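PDB 3M33: methyltransferase domain-containing protein from Deinococcus radiodurans, which is of uncharacterised function but probably acts as a methyltransferase. Local coordinates for residues Q49-E54 against A70-A75; A110-I115 against P129-P134. All blocks are in the same frame, centred on the assembly; numbering follows the deposited sequence.

Interaction 1. Residues Q49-E54 against A70-A75. With SO4 (sulfate ion), chain J.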
loop_
_atom_site.group_PDB
_atom_site.type_symbol
_atom_site.label_atom_id
_atom_site.label_comp_id
_atom_site.label_asym_id
_atom_site.label_seq_id
_atom_site.Cartn_x
_atom_site.Cartn_y
_atom_site.Cartn_z
ATOM N N GLN A 49 -2.503 -5.757 -22.148
ATOM C CA GLN A 49 -1.240 -5.235 -22.663
ATOM C C GLN A 49 -0.400 -4.529 -21.586
ATOM O O GLN A 49 0.732 -4.155 -21.839
ATOM C CB GLN A 49 -1.494 -4.264 -23.826
ATOM C CG GLN A 49 -2.097 -4.910 -25.100
ATOM C CD GLN A 49 -3.577 -5.313 -24.968
ATOM O OE1 GLN A 49 -4.376 -4.618 -24.330
ATOM N NE2 GLN A 49 -3.942 -6.433 -25.594
ATOM N N THR A 50 -0.948 -4.327 -20.392
ATOM C CA THR A 50 -0.257 -3.520 -19.369
ATOM C C THR A 50 0.889 -4.248 -18.667
ATOM O O THR A 50 0.694 -5.340 -18.139
ATOM C CB THR A 50 -1.235 -3.062 -18.276
ATOM O OG1 THR A 50 -2.339 -2.372 -18.880
ATOM C CG2 THR A 50 -0.535 -2.158 -17.285
ATOM N N ARG A 51 2.069 -3.629 -18.653
ATOM C CA ARG A 51 3.201 -4.101 -17.859
ATOM C C ARG A 51 3.227 -3.376 -16.519
ATOM O O ARG A 51 3.389 -2.154 -16.464
ATOM C CB ARG A 51 4.530 -3.841 -18.576
ATOM C CG ARG A 51 4.474 -3.980 -20.092
ATOM C CD ARG A 51 4.687 -5.392 -20.547
ATOM N NE ARG A 51 6.087 -5.804 -20.495
ATOM C CZ ARG A 51 6.518 -7.009 -20.867
ATOM N NH1 ARG A 51 5.653 -7.912 -21.323
ATOM N NH2 ARG A 51 7.809 -7.312 -20.788
ATOM N N VAL A 52 3.096 -4.135 -15.440
ATOM C CA VAL A 52 2.962 -3.554 -14.117
ATOM C C VAL A 52 4.209 -3.783 -13.269
ATOM O O VAL A 52 4.813 -4.853 -13.309
ATOM C CB VAL A 52 1.745 -4.132 -13.385
ATOM C CG1 VAL A 52 1.558 -3.437 -12.028
ATOM C CG2 VAL A 52 0.499 -3.977 -14.239
ATOM N N LEU A 53 4.595 -2.755 -12.523
ATOM C CA LEU A 53 5.569 -2.888 -11.451
ATOM C C LEU A 53 4.906 -2.514 -10.131
ATOM O O LEU A 53 4.379 -1.401 -9.979
ATOM C CB LEU A 53 6.772 -1.990 -11.692
ATOM C CG LEU A 53 7.810 -2.056 -10.568
ATOM C CD1 LEU A 53 8.525 -3.416 -10.589
ATOM C CD2 LEU A 53 8.817 -0.945 -10.729
ATOM N N GLU A 54 4.918 -3.445 -9.180
ATOM C CA GLU A 54 4.356 -3.188 -7.860
ATOM C C GLU A 54 5.454 -3.067 -6.823
ATOM O O GLU A 54 6.222 -4.002 -6.616
ATOM C CB GLU A 54 3.394 -4.302 -7.443
ATOM C CG GLU A 54 2.673 -3.994 -6.140
ATOM C CD GLU A 54 2.083 -5.221 -5.451
ATOM O OE1 GLU A 54 2.137 -6.341 -6.011
ATOM O OE2 GLU A 54 1.570 -5.053 -4.330
ATOM N N ALA A 70 -3.216 -8.233 -16.078
ATOM C CA ALA A 70 -2.149 -7.520 -16.791
ATOM C C ALA A 70 -1.338 -8.438 -17.713
ATOM O O ALA A 70 -1.403 -9.658 -17.600
ATOM C CB ALA A 70 -1.203 -6.839 -15.768
ATOM N N ALA A 71 -0.567 -7.850 -18.621
ATOM C CA ALA A 71 0.328 -8.620 -19.480
ATOM C C ALA A 71 1.450 -9.211 -18.644
ATOM O O ALA A 71 1.873 -10.341 -18.868
ATOM C CB ALA A 71 0.933 -7.723 -20.568
ATOM N N ARG A 72 1.944 -8.419 -17.696
ATOM C CA ARG A 72 3.012 -8.848 -16.794
ATOM C C ARG A 72 2.859 -8.082 -15.480
ATOM O O ARG A 72 2.592 -6.887 -15.492
ATOM C CB ARG A 72 4.384 -8.566 -17.415
ATOM C CG ARG A 72 5.568 -8.982 -16.538
ATOM C CD ARG A 72 6.896 -8.869 -17.275
ATOM N NE ARG A 72 8.013 -9.296 -16.430
ATOM C CZ ARG A 72 8.885 -8.465 -15.870
ATOM N NH1 ARG A 72 8.781 -7.160 -16.088
ATOM N NH2 ARG A 72 9.865 -8.937 -15.106
ATOM N N TRP A 73 2.994 -8.773 -14.356
ATOM C CA TRP A 73 2.990 -8.116 -13.050
ATOM C C TRP A 73 4.331 -8.378 -12.388
ATOM O O TRP A 73 4.557 -9.452 -11.830
ATOM C CB TRP A 73 1.865 -8.675 -12.171
ATOM C CG TRP A 73 1.602 -7.924 -10.892
ATOM C CD1 TRP A 73 2.276 -8.044 -9.698
ATOM C CD2 TRP A 73 0.559 -6.966 -10.665
ATOM N NE1 TRP A 73 1.724 -7.212 -8.760
ATOM C CE2 TRP A 73 0.670 -6.538 -9.326
ATOM C CE3 TRP A 73 -0.458 -6.430 -11.466
ATOM C CZ2 TRP A 73 -0.187 -5.590 -8.776
ATOM C CZ3 TRP A 73 -1.310 -5.476 -10.912
ATOM C CH2 TRP A 73 -1.166 -5.067 -9.587
ATOM N N ALA A 74 5.238 -7.413 -12.470
ATOM C CA ALA A 74 6.503 -7.528 -11.758
ATOM C C ALA A 74 6.302 -6.912 -10.373
ATOM O O ALA A 74 5.559 -5.945 -10.228
ATOM C CB ALA A 74 7.622 -6.811 -12.526
ATOM N N ALA A 75 6.946 -7.470 -9.355
ATOM C CA ALA A 75 6.700 -7.028 -7.984
ATOM C C ALA A 75 7.960 -7.209 -7.140
ATOM O O ALA A 75 8.736 -8.148 -7.374
ATOM C CB ALA A 75 5.560 -7.826 -7.392
HETATM S S SO4 J . 2.505 -0.859 -21.056
HETATM O O1 SO4 J . 1.154 -0.284 -20.997
HETATM O O2 SO4 J . 2.638 -1.710 -22.243
HETATM O O3 SO4 J . 3.501 0.214 -21.132
HETATM O O4 SO4 J . 2.713 -1.675 -19.879
#
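V52 packs over the indole of W73 where strands 51-54 and 72-75 run side by side in parallel. Its CG1 sits over one face of the six-membered ring, 3.7 Å from the centroid, a CH-pi contact. This methyl reaches the ring because CG1 stands anti to the backbone N (chi1 -176°). The other methyl, CG2, turns to A70 CB. At the ring edge, W73 NE1 gives a hydrogen bond of 2.9 Å to E54 OE1. The oxygen lies almost in the indole plane, while the carboxylate is turned 73° from the ring. Backbone bonds of 2.7 to 2.8 Å join the strands, from V52 N to R72 O, A74 N to V52 O and E54 N to A74 O. The two strands and helix 61-66 between them form a beta-alpha-beta unit, as in Rossmann-like methyltransferases. A63 and F66 of that helix also touch W73. Were W73 cut back to an alanine, V52 CG1 would probably lose its aromatic cover and E54 OE1 its indole donor. The start of the pair is looser and nearer solvent. There T50 O takes A71 N at 2.9 Å and R72 N only weakly. A sulfate, probably from the crystallisation liquor, sits by R51 N; its very short modelled approach is doubtful. R72 CD lies over the R51 guanidinium, and the extended R72 chain runs on to a salt bridge with D94.

Interaction 2. Residues A110-I115 against P129-P134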
loop_
_atom_site.group_PDB
_atom_site.type_symbol
_atom_site.label_atom_id
_atom_site.label_comp_id
_atom_site.label_asym_id
_atom_site.label_seq_id
_atom_site.Cartn_x
_atom_site.Cartn_y
_atom_site.Cartn_z
ATOM N N ALA A 110 11.895 -3.216 -16.899
ATOM C CA ALA A 110 11.447 -1.894 -17.329
ATOM C C ALA A 110 11.520 -1.838 -18.858
ATOM O O ALA A 110 12.337 -2.539 -19.458
ATOM C CB ALA A 110 12.325 -0.799 -16.708
ATOM N N PRO A 111 10.691 -0.989 -19.496
ATOM C CA PRO A 111 9.816 0.019 -18.893
ATOM C C PRO A 111 8.439 -0.544 -18.563
ATOM O O PRO A 111 8.052 -1.588 -19.096
ATOM C CB PRO A 111 9.688 1.075 -20.000
ATOM C CG PRO A 111 10.042 0.356 -21.287
ATOM C CD PRO A 111 10.495 -1.050 -20.952
ATOM N N PHE A 112 7.710 0.149 -17.690
ATOM C CA PHE A 112 6.392 -0.301 -17.260
ATOM C C PHE A 112 5.321 0.738 -17.600
ATOM O O PHE A 112 5.596 1.940 -17.613
ATOM C CB PHE A 112 6.402 -0.554 -15.748
ATOM C CG PHE A 112 7.343 -1.643 -15.324
ATOM C CD1 PHE A 112 6.956 -2.982 -15.397
ATOM C CD2 PHE A 112 8.607 -1.334 -14.840
ATOM C CE1 PHE A 112 7.824 -3.995 -15.008
ATOM C CE2 PHE A 112 9.484 -2.342 -14.432
ATOM C CZ PHE A 112 9.099 -3.677 -14.521
ATOM N N GLY A 113 4.102 0.279 -17.874
ATOM C CA GLY A 113 2.995 1.189 -18.114
ATOM C C GLY A 113 2.280 1.587 -16.829
ATOM O O GLY A 113 1.547 2.577 -16.783
ATOM N N LEU A 114 2.483 0.809 -15.775
ATOM C CA LEU A 114 1.894 1.132 -14.476
ATOM C C LEU A 114 2.870 0.816 -13.342
ATOM O O LEU A 114 3.448 -0.274 -13.292
ATOM C CB LEU A 114 0.572 0.372 -14.273
ATOM C CG LEU A 114 -0.153 0.558 -12.940
ATOM C CD1 LEU A 114 -0.663 1.988 -12.824
ATOM C CD2 LEU A 114 -1.318 -0.431 -12.827
ATOM N N ILE A 115 3.051 1.772 -12.435
ATOM C CA ILE A 115 3.809 1.528 -11.222
ATOM C C ILE A 115 2.834 1.736 -10.089
ATOM O O ILE A 115 2.227 2.788 -9.969
ATOM C CB ILE A 115 5.014 2.478 -11.077
ATOM C CG1 ILE A 115 6.047 2.223 -12.180
ATOM C CG2 ILE A 115 5.661 2.310 -9.728
ATOM C CD1 ILE A 115 5.642 2.790 -13.525
ATOM N N PRO A 129 11.664 8.029 -13.786
ATOM C CA PRO A 129 12.353 8.241 -15.064
ATOM C C PRO A 129 13.055 6.977 -15.571
ATOM O O PRO A 129 13.168 6.797 -16.780
ATOM C CB PRO A 129 13.388 9.328 -14.735
ATOM C CG PRO A 129 12.779 10.088 -13.576
ATOM C CD PRO A 129 12.071 9.006 -12.760
ATOM N N GLU A 130 13.512 6.106 -14.677
ATOM C CA GLU A 130 14.164 4.864 -15.122
ATOM C C GLU A 130 13.181 3.707 -15.339
ATOM O O GLU A 130 13.516 2.720 -16.001
ATOM C CB GLU A 130 15.234 4.425 -14.125
ATOM C CG GLU A 130 16.189 5.534 -13.723
ATOM C CD GLU A 130 16.875 5.257 -12.395
ATOM O OE1 GLU A 130 16.742 6.099 -11.473
ATOM O OE2 GLU A 130 17.533 4.195 -12.277
ATOM N N LEU A 131 11.974 3.827 -14.791
ATOM C CA LEU A 131 11.056 2.690 -14.741
ATOM C C LEU A 131 9.878 2.799 -15.703
ATOM O O LEU A 131 9.352 1.784 -16.158
ATOM C CB LEU A 131 10.522 2.502 -13.317
ATOM C CG LEU A 131 11.535 2.097 -12.256
ATOM C CD1 LEU A 131 10.883 2.102 -10.910
ATOM C CD2 LEU A 131 12.088 0.721 -12.574
ATOM N N ALA A 132 9.467 4.026 -16.009
ATOM C CA ALA A 132 8.215 4.253 -16.728
ATOM C C ALA A 132 8.341 4.361 -18.243
ATOM O O ALA A 132 9.191 5.082 -18.759
ATOM C CB ALA A 132 7.506 5.498 -16.172
ATOM N N ALA A 133 7.474 3.646 -18.949
ATOM C CA ALA A 133 7.273 3.872 -20.371
ATOM C C ALA A 133 6.609 5.233 -20.507
ATOM O O ALA A 133 6.085 5.758 -19.525
ATOM C CB ALA A 133 6.378 2.799 -20.947
ATOM N N PRO A 134 6.625 5.815 -21.720
ATOM C CA PRO A 134 5.899 7.072 -21.929
ATOM C C PRO A 134 4.400 6.832 -21.746
ATOM O O PRO A 134 3.882 5.791 -22.170
ATOM C CB PRO A 134 6.191 7.419 -23.395
ATOM C CG PRO A 134 7.367 6.558 -23.786
ATOM C CD PRO A 134 7.233 5.314 -22.964
#
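F112 and A132 form a single parallel bridge: F112 N donates to L131 O at 2.8 Å, and A133 N donates to F112 O at 2.9 Å. The first bond runs nearly straight out from the carbonyl. In the second, A133 N is tilted 35° from the carbonyl plane of F112. The bridge lies just where helix 128-131 ends, since A132 is the first residue to leave helical geometry. P111 CA makes a C-H...O contact with L131 O (3.3 Å), and the edge of the F112 ring lies beside the same oxygen, with CD2 at 3.5 Å. The ring gets there because CG stands beside the backbone N (chi1 -63°), the same N that donates to L131 O. Apolar side chains flank the bridge. P111, which follows a cis peptide bond, sets its CB 3.9 Å from A133 CB. L131 CD2 touches both A110 CB and F112 CE2, each at 4.4 Å. I115 CD1 approaches A132 CB at 4.2 Å. L131 and F112 are buried and both also meet L53 of strand 51-55. E130 instead turns its carboxylate away to a salt bridge with R127. The hydrogen bonds across this contact are thus all main-chain, and the side chains add apolar and C-H to oxygen contacts. Such chemistry ties the end of helix 128-131 to the backbone of F112, with the pairing set by main-chain atoms.

The centres of interaction 1 and interaction 2 lie about 10 Å apart. Along the chain, both segments of interaction 1 precede those of interaction 2. They meet in one mixed sheet, where strands 51-55 and 112-118 are parallel neighbours. L53 N to L114 O (2.8 Å) and G113 N to R51 O (2.9 Å) are probable hydrogen bonds between them. The F112 ring also packs against R72, with CE1 3.5 Å from R72 NH1. Interaction 1 thus pairs strand 51-55 with 72-77, and interaction 2 ties the start of strand 112-118 to the segment leading into strand 136-142. Together they involve three neighbouring parallel strands, 112-118, 51-55 and 72-77, consistent with a Rossmann-like methyltransferase fold.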